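Local coordinates for protein L-tyrosine isonitrile synthase (Pseudomonas aeruginosa, PDB 3E59) that builds the isonitrile group on L-tyrosine, taking its carbon from C2 of ribulose 5-phosphate, in the biosynthesis of paerucumarin, at residues A[80-85]-A[134-139]; A[139-144]-A[149-154]; A[155-160]-A[238-243]. All coordinates share one frame; numbering follows the deposited sequence. Where two conformers were deposited one is given.

Interaction 1 of 3, residues A[80-85]-A[134-139]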
# COMPACT_ATOMS: atom_id res chain seq x y z
N SER A 80 -5.57 11.36 12.30
CA SER A 80 -5.68 11.39 10.85
C SER A 80 -4.35 11.66 10.14
O SER A 80 -4.23 11.48 8.93
CB SER A 80 -6.72 12.43 10.43
OG SER A 80 -6.25 13.74 10.64
N ARG A 81 -3.35 12.08 10.88
CA ARG A 81 -2.06 12.41 10.27
C ARG A 81 -1.13 11.19 10.25
O ARG A 81 -1.29 10.28 11.06
CB ARG A 81 -1.42 13.61 10.98
CG ARG A 81 -1.13 13.38 12.45
CD ARG A 81 -0.79 14.67 13.16
NE ARG A 81 -0.81 14.48 14.61
CZ ARG A 81 -1.66 15.07 15.44
NH1 ARG A 81 -2.56 15.93 14.99
NH2 ARG A 81 -1.59 14.81 16.74
N PRO A 82 -0.16 11.17 9.32
CA PRO A 82 0.90 10.16 9.36
C PRO A 82 1.62 10.14 10.72
O PRO A 82 1.82 11.20 11.33
CB PRO A 82 1.87 10.61 8.27
CG PRO A 82 1.14 11.53 7.41
CD PRO A 82 0.01 12.12 8.20
N ASP A 83 1.99 8.95 11.21
CA ASP A 83 2.68 8.85 12.50
C ASP A 83 3.87 7.90 12.44
O ASP A 83 4.42 7.65 11.35
CB ASP A 83 1.68 8.52 13.65
CG ASP A 83 0.97 7.17 13.46
OD1 ASP A 83 1.52 6.23 12.86
OD2 ASP A 83 -0.16 7.04 13.94
N MET A 84 4.29 7.38 13.59
CA MET A 84 5.45 6.47 13.65
C MET A 84 5.32 5.24 12.71
O MET A 84 6.30 4.76 12.15
CB MET A 84 5.73 6.05 15.10
CG MET A 84 7.02 5.27 15.29
SD MET A 84 8.53 6.22 15.00
CE MET A 84 8.67 7.07 16.55
N ALA A 85 4.10 4.76 12.50
CA ALA A 85 3.88 3.67 11.54
C ALA A 85 4.26 4.07 10.10
O ALA A 85 5.01 3.35 9.44
CB ALA A 85 2.44 3.17 11.62
N GLN A 134 -1.39 13.95 2.35
CA GLN A 134 -0.42 14.08 1.26
C GLN A 134 0.73 15.01 1.65
O GLN A 134 1.91 14.65 1.53
CB GLN A 134 -1.10 14.60 -0.02
CG GLN A 134 -1.77 13.52 -0.87
CD GLN A 134 -2.44 14.06 -2.14
OE1 GLN A 134 -3.32 13.42 -2.71
NE2 GLN A 134 -2.02 15.24 -2.59
N ASP A 135 0.37 16.19 2.14
CA ASP A 135 1.32 17.25 2.50
C ASP A 135 2.19 16.81 3.68
O ASP A 135 3.39 17.07 3.69
CB ASP A 135 0.58 18.56 2.86
CG ASP A 135 -0.15 19.18 1.67
OD1 ASP A 135 0.17 18.84 0.51
OD2 ASP A 135 -1.05 20.02 1.90
N ALA A 136 1.56 16.16 4.65
CA ALA A 136 2.25 15.69 5.84
C ALA A 136 3.18 14.51 5.55
O ALA A 136 4.25 14.39 6.16
CB ALA A 136 1.24 15.32 6.93
N LEU A 137 2.79 13.65 4.60
CA LEU A 137 3.64 12.52 4.18
C LEU A 137 4.93 12.99 3.51
O LEU A 137 6.01 12.49 3.84
CB LEU A 137 2.88 11.58 3.24
CG LEU A 137 3.45 10.16 3.15
CD1 LEU A 137 2.93 9.32 4.32
CD2 LEU A 137 3.11 9.50 1.83
N ARG A 138 4.81 13.93 2.56
CA ARG A 138 5.95 14.59 1.91
C ARG A 138 6.91 15.22 2.92
O ARG A 138 8.12 15.11 2.79
CB ARG A 138 5.48 15.67 0.93
CG ARG A 138 4.98 15.13 -0.41
CD ARG A 138 4.58 16.28 -1.35
NE ARG A 138 4.04 15.81 -2.63
CZ ARG A 138 4.74 15.75 -3.77
NH1 ARG A 138 6.02 16.13 -3.80
NH2 ARG A 138 4.16 15.32 -4.89
N LEU A 139 6.33 15.90 3.91
CA LEU A 139 7.09 16.56 4.96
C LEU A 139 7.84 15.51 5.78
O LEU A 139 8.98 15.71 6.18
CB LEU A 139 6.14 17.38 5.84
CG LEU A 139 6.59 18.71 6.45
CD1 LEU A 139 7.47 19.55 5.51
CD2 LEU A 139 5.37 19.51 6.89
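Pro-82 lays its ring against one turn of the helix 127-144, and the contact is van der Waals packing through that ring, mostly against apolar side chains. The CG-CD side of the ring does the touching. Its CD lies 3.7 Å from the methyl CB of Ala-136, and CG sits almost as close to the same methyl, so the alanine bears on the CG-CD bond rather than on a single atom. From there the ring reaches over to Leu-137: CG comes within 3.9 Å of the backbone N of that residue. The leucine side chain closes the inner side more loosely, with CD1 at 4.2 Å from Pro-82 CG. The CG of Leu-137 stands anti to its own N (chi1 -158°), which turns the branch toward the proline although the side chain leaves the backbone pointing neither at the loop nor away. Tyr-133 and Met-140, on the same helix, also touch the proline, and Leu-137 continues inward onto Glu-86 and Leu-90.

In the fold, this is where the loop leading into helix 84-103 crosses the helix 127-144, both belonging to the α/β part of this isocyanide synthase built around a parallel sheet.

The polar bonding stays within each side. Asp-83 is the N-cap of helix 84-103: its OD1 accepts from Ala-85 N at 3.0 Å, with an N-H...O angle of 146°. The donor comes on the anti side of the carboxylate oxygen, 23° out of its plane, and the bond ties down a first-turn N-H. Glu-86 OE1 accepts from Asp-83 N, as the N3 residue does in a capping box. On the opposing helix, Arg-138 N donates to Gln-134 O at 3.2 Å, the ordinary i+4 to i bond.

Interaction 2 of 3, residues A[139-144]-A[149-154]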
# COMPACT_ATOMS: atom_id res chain seq x y z
N LEU A 139 6.33 15.90 3.91
CA LEU A 139 7.09 16.56 4.96
C LEU A 139 7.84 15.51 5.78
O LEU A 139 8.98 15.71 6.18
CB LEU A 139 6.14 17.38 5.84
CG LEU A 139 6.59 18.71 6.45
CD1 LEU A 139 7.47 19.55 5.51
CD2 LEU A 139 5.37 19.51 6.89
N MET A 140 7.19 14.37 6.00
CA MET A 140 7.80 13.25 6.72
C MET A 140 8.97 12.66 5.94
O MET A 140 10.00 12.31 6.52
CB MET A 140 6.75 12.18 7.00
CG MET A 140 7.23 11.04 7.88
SD MET A 140 5.87 9.96 8.38
CE MET A 140 5.29 10.82 9.84
N ILE A 141 8.82 12.57 4.62
CA ILE A 141 9.91 12.12 3.76
C ILE A 141 11.15 13.01 3.92
O ILE A 141 12.26 12.50 4.07
CB ILE A 141 9.45 12.00 2.27
CG1 ILE A 141 8.47 10.83 2.11
CG2 ILE A 141 10.66 11.79 1.34
CD1 ILE A 141 7.76 10.75 0.77
N GLU A 142 10.95 14.33 3.92
CA GLU A 142 12.04 15.28 4.10
C GLU A 142 12.75 15.15 5.44
O GLU A 142 13.98 15.19 5.50
CB GLU A 142 11.57 16.73 3.91
CG GLU A 142 10.97 17.04 2.54
CD GLU A 142 12.00 17.00 1.42
OE1 GLU A 142 12.72 18.01 1.23
OE2 GLU A 142 12.07 15.96 0.71
N GLU A 143 11.99 14.99 6.53
CA GLU A 143 12.61 14.96 7.85
C GLU A 143 13.31 13.64 8.24
O GLU A 143 14.18 13.64 9.11
CB GLU A 143 11.64 15.44 8.93
CG GLU A 143 10.65 14.47 9.41
CD GLU A 143 9.62 15.14 10.30
OE1 GLU A 143 9.35 16.35 10.12
OE2 GLU A 143 9.07 14.46 11.18
N ILE A 144 12.94 12.54 7.60
CA ILE A 144 13.72 11.32 7.78
C ILE A 144 14.98 11.36 6.92
O ILE A 144 15.90 10.60 7.17
CB ILE A 144 12.90 10.00 7.52
CG1 ILE A 144 12.58 9.80 6.04
CG2 ILE A 144 11.64 9.95 8.39
CD1 ILE A 144 11.66 8.58 5.75
N ILE A 149 12.88 8.27 -2.30
CA ILE A 149 11.43 8.13 -2.23
C ILE A 149 10.78 9.35 -2.88
O ILE A 149 10.94 10.47 -2.41
CB ILE A 149 10.93 7.95 -0.75
CG1 ILE A 149 11.66 6.80 -0.06
CG2 ILE A 149 9.41 7.71 -0.68
CD1 ILE A 149 11.64 5.46 -0.84
N GLY A 150 10.06 9.11 -3.96
CA GLY A 150 9.25 10.16 -4.59
C GLY A 150 7.77 9.95 -4.34
O GLY A 150 7.35 8.88 -3.91
N VAL A 151 6.97 10.98 -4.61
CA VAL A 151 5.52 10.88 -4.50
C VAL A 151 4.89 11.29 -5.83
O VAL A 151 5.32 12.26 -6.46
CB VAL A 151 4.93 11.75 -3.33
CG1 VAL A 151 3.44 11.53 -3.20
CG2 VAL A 151 5.59 11.39 -2.00
N PHE A 152 3.90 10.52 -6.26
CA PHE A 152 3.11 10.83 -7.44
C PHE A 152 1.64 10.68 -7.07
O PHE A 152 1.20 9.58 -6.74
CB PHE A 152 3.50 9.86 -8.57
CG PHE A 152 2.85 10.15 -9.89
CD1 PHE A 152 3.39 11.13 -10.74
CD2 PHE A 152 1.73 9.44 -10.30
CE1 PHE A 152 2.80 11.40 -11.97
CE2 PHE A 152 1.13 9.71 -11.54
CZ PHE A 152 1.66 10.68 -12.37
N ASN A 153 0.90 11.79 -7.09
CA ASN A 153 -0.53 11.78 -6.79
C ASN A 153 -1.34 11.84 -8.08
O ASN A 153 -0.78 12.10 -9.15
CB ASN A 153 -0.89 12.97 -5.88
CG ASN A 153 0.02 13.09 -4.67
OD1 ASN A 153 0.81 14.04 -4.54
ND2 ASN A 153 -0.06 12.12 -3.78
N LEU A 154 -2.65 11.61 -7.98
CA LEU A 154 -3.52 11.70 -9.16
C LEU A 154 -3.43 13.05 -9.88
O LEU A 154 -3.54 13.11 -11.11
CB LEU A 154 -4.97 11.38 -8.79
CG LEU A 154 -6.05 11.26 -9.89
CD1 LEU A 154 -5.64 10.33 -11.03
CD2 LEU A 154 -7.39 10.84 -9.29
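Ile-141 reaches from helix 127-144 onto Ile-149 and Val-151, in the second half of the beta-alpha-beta crossover that runs from strand 108-112 through this helix to strand 149-151, at the edge of the five-stranded parallel sheet. The tight part of the contact gathers at one methyl, CD1 of Ile-141. Its chain is extended at the end (chi2 170°), which carries CD1 out to the strand, where it rests against both side chains at once. Ile-149 supplies CG2, 3.8 Å from Ile-141 CD1, and the two side chains cross at about a right angle. Val-151, two residues on and on the same side of the strand, meets the same methyl more obliquely. Gly-150 intervenes, with its backbone bonded to Ile-110 and Val-112 of the neighbouring strand.

Away from this spot the packing thins. The shorter branch of Ile-141 only brushes the strand backbone, with CG2 at 4.0 Å from Ile-149 O, while its neighbours Glu-142 and Glu-143 lie on the exposed side of the helix; Glu-143 there forms a salt bridge to Arg-87. Ile-149 sends its CG1 branch away from the helix, leaving CG2 to do the touching. The closest approach is between Ile-141 CD1 and Val-151 CG2, at 3.6 Å.

Interaction 3 of 3, residues A[155-160]-A[238-243]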
# COMPACT_ATOMS: atom_id res chain seq x y z
N GLU A 155 -3.22 14.12 -9.12
CA GLU A 155 -3.19 15.48 -9.66
C GLU A 155 -1.89 15.81 -10.39
O GLU A 155 -1.79 16.84 -11.05
CB GLU A 155 -3.48 16.53 -8.59
CG GLU A 155 -2.68 16.40 -7.31
CD GLU A 155 -3.41 15.62 -6.23
OE1 GLU A 155 -4.07 14.59 -6.54
OE2 GLU A 155 -3.33 16.04 -5.06
N ASP A 156 -0.90 14.94 -10.26
CA ASP A 156 0.37 15.10 -10.95
C ASP A 156 0.34 14.54 -12.37
O ASP A 156 1.30 14.71 -13.12
CB ASP A 156 1.51 14.46 -10.15
CG ASP A 156 1.65 15.07 -8.76
OD1 ASP A 156 1.46 16.29 -8.62
OD2 ASP A 156 1.97 14.32 -7.81
N VAL A 157 -0.75 13.85 -12.73
CA VAL A 157 -0.91 13.32 -14.08
C VAL A 157 -0.96 14.48 -15.07
O VAL A 157 -1.93 15.26 -15.12
CB VAL A 157 -2.16 12.39 -14.22
CG1 VAL A 157 -2.33 11.91 -15.67
CG2 VAL A 157 -2.04 11.19 -13.27
N ARG A 158 0.12 14.60 -15.85
CA ARG A 158 0.30 15.69 -16.82
C ARG A 158 -0.90 15.83 -17.75
O ARG A 158 -1.34 16.94 -18.04
CB ARG A 158 1.60 15.48 -17.61
CG ARG A 158 2.09 16.68 -18.39
CD ARG A 158 3.47 16.42 -18.98
NE ARG A 158 3.77 17.31 -20.09
CZ ARG A 158 4.91 17.30 -20.79
NH1 ARG A 158 5.88 16.44 -20.48
NH2 ARG A 158 5.10 18.16 -21.79
N ALA A 159 -1.44 14.70 -18.21
CA ALA A 159 -2.55 14.68 -19.16
C ALA A 159 -3.85 15.25 -18.57
O ALA A 159 -4.71 15.71 -19.32
CB ALA A 159 -2.77 13.27 -19.68
N PHE A 160 -3.96 15.21 -17.24
CA PHE A 160 -5.16 15.68 -16.53
C PHE A 160 -4.97 17.09 -15.93
O PHE A 160 -5.73 17.49 -15.04
CB PHE A 160 -5.52 14.72 -15.39
CG PHE A 160 -5.78 13.29 -15.82
CD1 PHE A 160 -6.09 12.96 -17.14
CD2 PHE A 160 -5.76 12.28 -14.86
CE1 PHE A 160 -6.33 11.64 -17.50
CE2 PHE A 160 -6.01 10.96 -15.20
CZ PHE A 160 -6.30 10.64 -16.52
N TRP A 238 -7.51 -0.74 -9.43
CA TRP A 238 -7.07 -1.33 -10.69
C TRP A 238 -6.96 -0.29 -11.81
O TRP A 238 -6.02 -0.35 -12.61
CB TRP A 238 -7.96 -2.50 -11.11
CG TRP A 238 -7.81 -3.77 -10.28
CD1 TRP A 238 -6.92 -4.02 -9.25
CD2 TRP A 238 -8.57 -4.98 -10.44
NE1 TRP A 238 -7.11 -5.29 -8.76
CE2 TRP A 238 -8.10 -5.91 -9.48
CE3 TRP A 238 -9.61 -5.37 -11.32
CZ2 TRP A 238 -8.64 -7.21 -9.36
CZ3 TRP A 238 -10.15 -6.67 -11.19
CH2 TRP A 238 -9.66 -7.57 -10.21
N ALA A 239 -7.92 0.64 -11.89
CA ALA A 239 -7.82 1.78 -12.82
C ALA A 239 -6.53 2.58 -12.57
O ALA A 239 -5.78 2.86 -13.51
CB ALA A 239 -9.05 2.70 -12.69
N TRP A 240 -6.27 2.95 -11.31
CA TRP A 240 -5.03 3.65 -10.93
C TRP A 240 -3.79 2.86 -11.36
O TRP A 240 -2.85 3.42 -11.93
CB TRP A 240 -5.02 3.89 -9.41
CG TRP A 240 -3.85 4.72 -8.82
CD1 TRP A 240 -3.15 4.42 -7.68
CD2 TRP A 240 -3.31 5.96 -9.31
NE1 TRP A 240 -2.20 5.39 -7.43
CE2 TRP A 240 -2.28 6.35 -8.41
CE3 TRP A 240 -3.59 6.78 -10.41
CZ2 TRP A 240 -1.53 7.53 -8.58
CZ3 TRP A 240 -2.82 7.96 -10.59
CH2 TRP A 240 -1.81 8.31 -9.67
N GLY A 241 -3.79 1.55 -11.08
CA GLY A 241 -2.71 0.67 -11.53
C GLY A 241 -2.48 0.68 -13.03
O GLY A 241 -1.34 0.71 -13.51
N ALA A 242 -3.59 0.64 -13.78
CA ALA A 242 -3.55 0.68 -15.24
C ALA A 242 -3.01 2.02 -15.77
O ALA A 242 -2.16 2.05 -16.68
CB ALA A 242 -4.94 0.39 -15.81
N LEU A 243 -3.48 3.12 -15.18
CA LEU A 243 -2.94 4.44 -15.45
C LEU A 243 -1.41 4.47 -15.24
O LEU A 243 -0.68 4.92 -16.10
CB LEU A 243 -3.66 5.51 -14.60
CG LEU A 243 -3.18 6.96 -14.75
CD1 LEU A 243 -4.29 7.96 -14.49
CD2 LEU A 243 -1.96 7.27 -13.87
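The backbones of 155-160 and 238-243 stay well apart, the nearest CA atoms being those of Val-157 and Leu-243 at 9.2 Å, so side chains must bridge the gap. Leu-243 carries most of it. CD1 meets the far end of the Phe-160 ring obliquely, 3.5 Å from CE2, the two side chains arriving from opposite directions. CD1 also lies 4.1 Å, and CD2 4.0 Å, from Val-157 CG2. With CG anti to the backbone N (chi1 179°), the branch point of Leu-243 is carried toward the loop and both methyls can reach it.

The join is between the long helix 219-247 and the loop that follows strand 149-151 and leads to helix 167-178; Leu-170 and Leu-173 of that helix also touch Phe-160. Within the loop, one face of the phenyl ring is covered by Val-157 CG1, 3.5 Å above its plane and shifted toward the rim, and Phe-160 N closes a tight turn onto Val-157 O.

The other methyl of Val-157, CG2, faces the helix and comes to the edge of the Trp-240 indole, 4.3 Å from CZ3, while NE1 of that indole is hydrogen-bonded to Cys-113 O.

In the fold
Going from the N terminus, interaction 1 closes a loop of 48 residues that runs through helix 84-103 and strand 108-112 before returning on helix 127-144. Interaction 2 starts on that same helix, sharing Leu-139, and closes only a four-residue turn into strand 149-151. Interaction 3 then spans 77 mostly helical residues to reach helix 219-247. The three follow in series; none nests in or crosses another. They nevertheless abut: Gln-134 and Arg-138 pack on Asn-153, Gln-134 NE2 is 2.9 Å from Glu-155 OE2, a probable hydrogen bond between interactions 1 and 3, and Phe-152 and Leu-154 pack on Trp-240, joining the residues just after the edge strand to helix 219-247.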